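Local coordinates for protein cadherin-related family member 2 (PDB 5CZR) that forms calcium-dependent heterophilic adhesion complexes with CDHR5 on adjacent microvilli, through its extracellular cadherin repeats, and so controls microvillar packing at the apical membrane of epithelial cells, at residues A[25-30]-A[49-54]. Sequence-based numbering, arbitrary orientation.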
loop_
_atom_site.group_PDB
_atom_site.type_symbol
_atom_site.label_atom_id
_atom_site.label_comp_id
_atom_site.label_asym_id
_atom_site.label_seq_id
_atom_site.Cartn_x
_atom_site.Cartn_y
_atom_site.Cartn_z
ATOM N N GLN A 25 -4.454 -13.181 17.776
ATOM C CA GLN A 25 -3.642 -12.622 18.848
ATOM C C GLN A 25 -2.820 -11.417 18.338
ATOM O O GLN A 25 -2.130 -11.498 17.326
ATOM C CB GLN A 25 -2.695 -13.666 19.422
ATOM C CG GLN A 25 -1.764 -13.084 20.459
ATOM C CD GLN A 25 -0.841 -14.128 21.033
ATOM O OE1 GLN A 25 0.377 -13.986 21.015
ATOM N NE2 GLN A 25 -1.430 -15.187 21.580
ATOM N N ALA A 26 -2.939 -10.305 19.043
ATOM C CA ALA A 26 -2.167 -9.101 18.746
ATOM C C ALA A 26 -0.908 -9.020 19.617
ATOM O O ALA A 26 0.181 -8.818 19.117
ATOM C CB ALA A 26 -3.044 -7.885 18.963
ATOM N N PHE A 27 -1.086 -9.169 20.929
ATOM C CA PHE A 27 0.022 -9.145 21.894
ATOM C C PHE A 27 -0.521 -9.533 23.281
ATOM O O PHE A 27 -1.733 -9.771 23.441
ATOM C CB PHE A 27 0.684 -7.752 21.974
ATOM C CG PHE A 27 -0.272 -6.645 22.380
ATOM C CD1 PHE A 27 -1.209 -6.159 21.468
ATOM C CD2 PHE A 27 -0.260 -6.132 23.646
ATOM C CE1 PHE A 27 -2.081 -5.134 21.815
ATOM C CE2 PHE A 27 -1.140 -5.127 24.002
ATOM C CZ PHE A 27 -2.036 -4.605 23.080
ATOM N N TRP A 28 0.397 -9.645 24.233
ATOM C CA TRP A 28 0.096 -9.994 25.605
ATOM C C TRP A 28 0.304 -8.766 26.480
ATOM O O TRP A 28 1.371 -8.124 26.418
ATOM C CB TRP A 28 1.017 -11.127 26.076
ATOM C CG TRP A 28 0.664 -12.454 25.486
ATOM C CD1 TRP A 28 1.075 -12.940 24.281
ATOM C CD2 TRP A 28 -0.207 -13.449 26.050
ATOM N NE1 TRP A 28 0.534 -14.193 24.067
ATOM C CE2 TRP A 28 -0.252 -14.532 25.141
ATOM C CE3 TRP A 28 -0.911 -13.548 27.255
ATOM C CZ2 TRP A 28 -1.016 -15.696 25.377
ATOM C CZ3 TRP A 28 -1.686 -14.718 27.508
ATOM C CH2 TRP A 28 -1.723 -15.768 26.568
ATOM N N LEU A 29 -0.710 -8.413 27.266
ATOM C CA LEU A 29 -0.513 -7.465 28.355
ATOM C C LEU A 29 0.123 -8.198 29.524
ATOM O O LEU A 29 -0.342 -9.268 29.910
ATOM C CB LEU A 29 -1.837 -6.836 28.790
ATOM C CG LEU A 29 -2.461 -5.832 27.824
ATOM C CD1 LEU A 29 -3.899 -5.535 28.215
ATOM C CD2 LEU A 29 -1.633 -4.553 27.800
ATOM N N VAL A 30 1.212 -7.635 30.051
ATOM C CA VAL A 30 1.984 -8.284 31.098
ATOM C C VAL A 30 2.359 -7.259 32.168
ATOM O O VAL A 30 2.817 -6.162 31.881
ATOM C CB VAL A 30 3.289 -8.964 30.578
ATOM C CG1 VAL A 30 3.772 -10.000 31.584
ATOM C CG2 VAL A 30 3.126 -9.640 29.234
ATOM N N TYR A 49 -12.055 -0.367 21.205
ATOM C CA TYR A 49 -12.855 -1.266 20.377
ATOM C C TYR A 49 -12.005 -2.027 19.318
ATOM O O TYR A 49 -12.478 -2.992 18.725
ATOM C CB TYR A 49 -13.987 -0.510 19.663
ATOM C CG TYR A 49 -13.493 0.391 18.532
ATOM C CD1 TYR A 49 -13.313 -0.105 17.259
ATOM C CD2 TYR A 49 -13.216 1.746 18.751
ATOM C CE1 TYR A 49 -12.857 0.711 16.219
ATOM C CE2 TYR A 49 -12.754 2.568 17.723
ATOM C CZ TYR A 49 -12.553 2.032 16.454
ATOM O OH TYR A 49 -12.113 2.821 15.415
ATOM N N PHE A 50 -10.798 -1.549 19.046
ATOM C CA PHE A 50 -9.870 -2.269 18.178
ATOM C C PHE A 50 -9.444 -3.628 18.730
ATOM O O PHE A 50 -8.939 -4.451 17.962
ATOM C CB PHE A 50 -8.591 -1.459 17.906
ATOM C CG PHE A 50 -8.747 -0.415 16.866
ATOM C CD1 PHE A 50 -8.785 -0.751 15.522
ATOM C CD2 PHE A 50 -8.853 0.943 17.230
ATOM C CE1 PHE A 50 -8.976 0.236 14.554
ATOM C CE2 PHE A 50 -8.987 1.923 16.261
ATOM C CZ PHE A 50 -9.047 1.570 14.919
ATOM N N PHE A 51 -9.583 -3.822 20.047
ATOM C CA PHE A 51 -9.067 -5.010 20.697
ATOM C C PHE A 51 -10.087 -5.647 21.654
ATOM O O PHE A 51 -11.091 -5.037 22.033
ATOM C CB PHE A 51 -7.824 -4.655 21.503
ATOM C CG PHE A 51 -6.703 -4.076 20.690
ATOM C CD1 PHE A 51 -5.936 -4.908 19.833
ATOM C CD2 PHE A 51 -6.365 -2.713 20.794
ATOM C CE1 PHE A 51 -4.891 -4.385 19.091
ATOM C CE2 PHE A 51 -5.354 -2.187 19.999
ATOM C CZ PHE A 51 -4.606 -3.016 19.152
ATOM N N ALA A 52 -9.801 -6.886 22.043
ATOM C CA ALA A 52 -10.556 -7.591 23.060
ATOM C C ALA A 52 -9.553 -8.255 23.950
ATOM O O ALA A 52 -8.756 -9.075 23.492
ATOM C CB ALA A 52 -11.490 -8.623 22.453
ATOM N N VAL A 53 -9.556 -7.851 25.228
ATOM C CA VAL A 53 -8.594 -8.373 26.218
ATOM C C VAL A 53 -9.255 -9.572 26.915
ATOM O O VAL A 53 -10.408 -9.480 27.317
ATOM C CB VAL A 53 -8.247 -7.284 27.269
ATOM C CG1 VAL A 53 -7.306 -7.842 28.287
ATOM C CG2 VAL A 53 -7.625 -6.034 26.599
ATOM N N THR A 54 -8.520 -10.668 27.054
ATOM C CA THR A 54 -8.912 -11.773 27.916
ATOM C C THR A 54 -8.492 -11.415 29.339
ATOM O O THR A 54 -7.309 -11.386 29.635
ATOM C CB THR A 54 -8.223 -13.095 27.472
ATOM O OG1 THR A 54 -8.579 -13.361 26.122
ATOM C CG2 THR A 54 -8.682 -14.285 28.338
#
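A26 faces F51 and L29 faces V53 on next-but-one strands of one antiparallel sheet, with CA atoms 8.3 Å apart in the first pair; strand 59-62 runs between them, so the two segments meet through side chains alone. The rings of F27 and F51 form a T-shaped pair: F27 presents its edge, led by CE1, to one face of F51. The ring planes stand at 85° with centroids 5.7 Å apart, and F27 CE1 lies 4.0 Å from F51 CE1, over the rim of the F51 ring instead of its centre. F27 reaches this place because chi1 of 59° tucks CG into the gap flanked by N and C of its own backbone. Against the opposite face of F51 lies F50 CB, 3.8 Å above the ring plane and toward its rim, so F51 has F27 on one side and F50 on the other. A26 CB comes obliquely onto F51 CE1 at 4.0 Å, and this one ring carbon therefore meets both residues. Farther along, the L29 and V53 side chains lie nearly perpendicular, with L29 CD1 4.1 Å from both CG1 and CG2 of V53. A classic beta bulge disturbs strand 25-32, A26 and F27 sharing V60 as their partner. L29, F51 and V53 also touch strand 40-44, and A26, F27 and F51 touch strand 13-17, both in the other sheet of this first cadherin repeat. The contact thus lies at the margin of the Greek-key sandwich's apolar interior, F51 and L29 buried and the other three partly exposed, where dispersion and the edge-to-face pair join two non-adjacent strands without polar or charged groups.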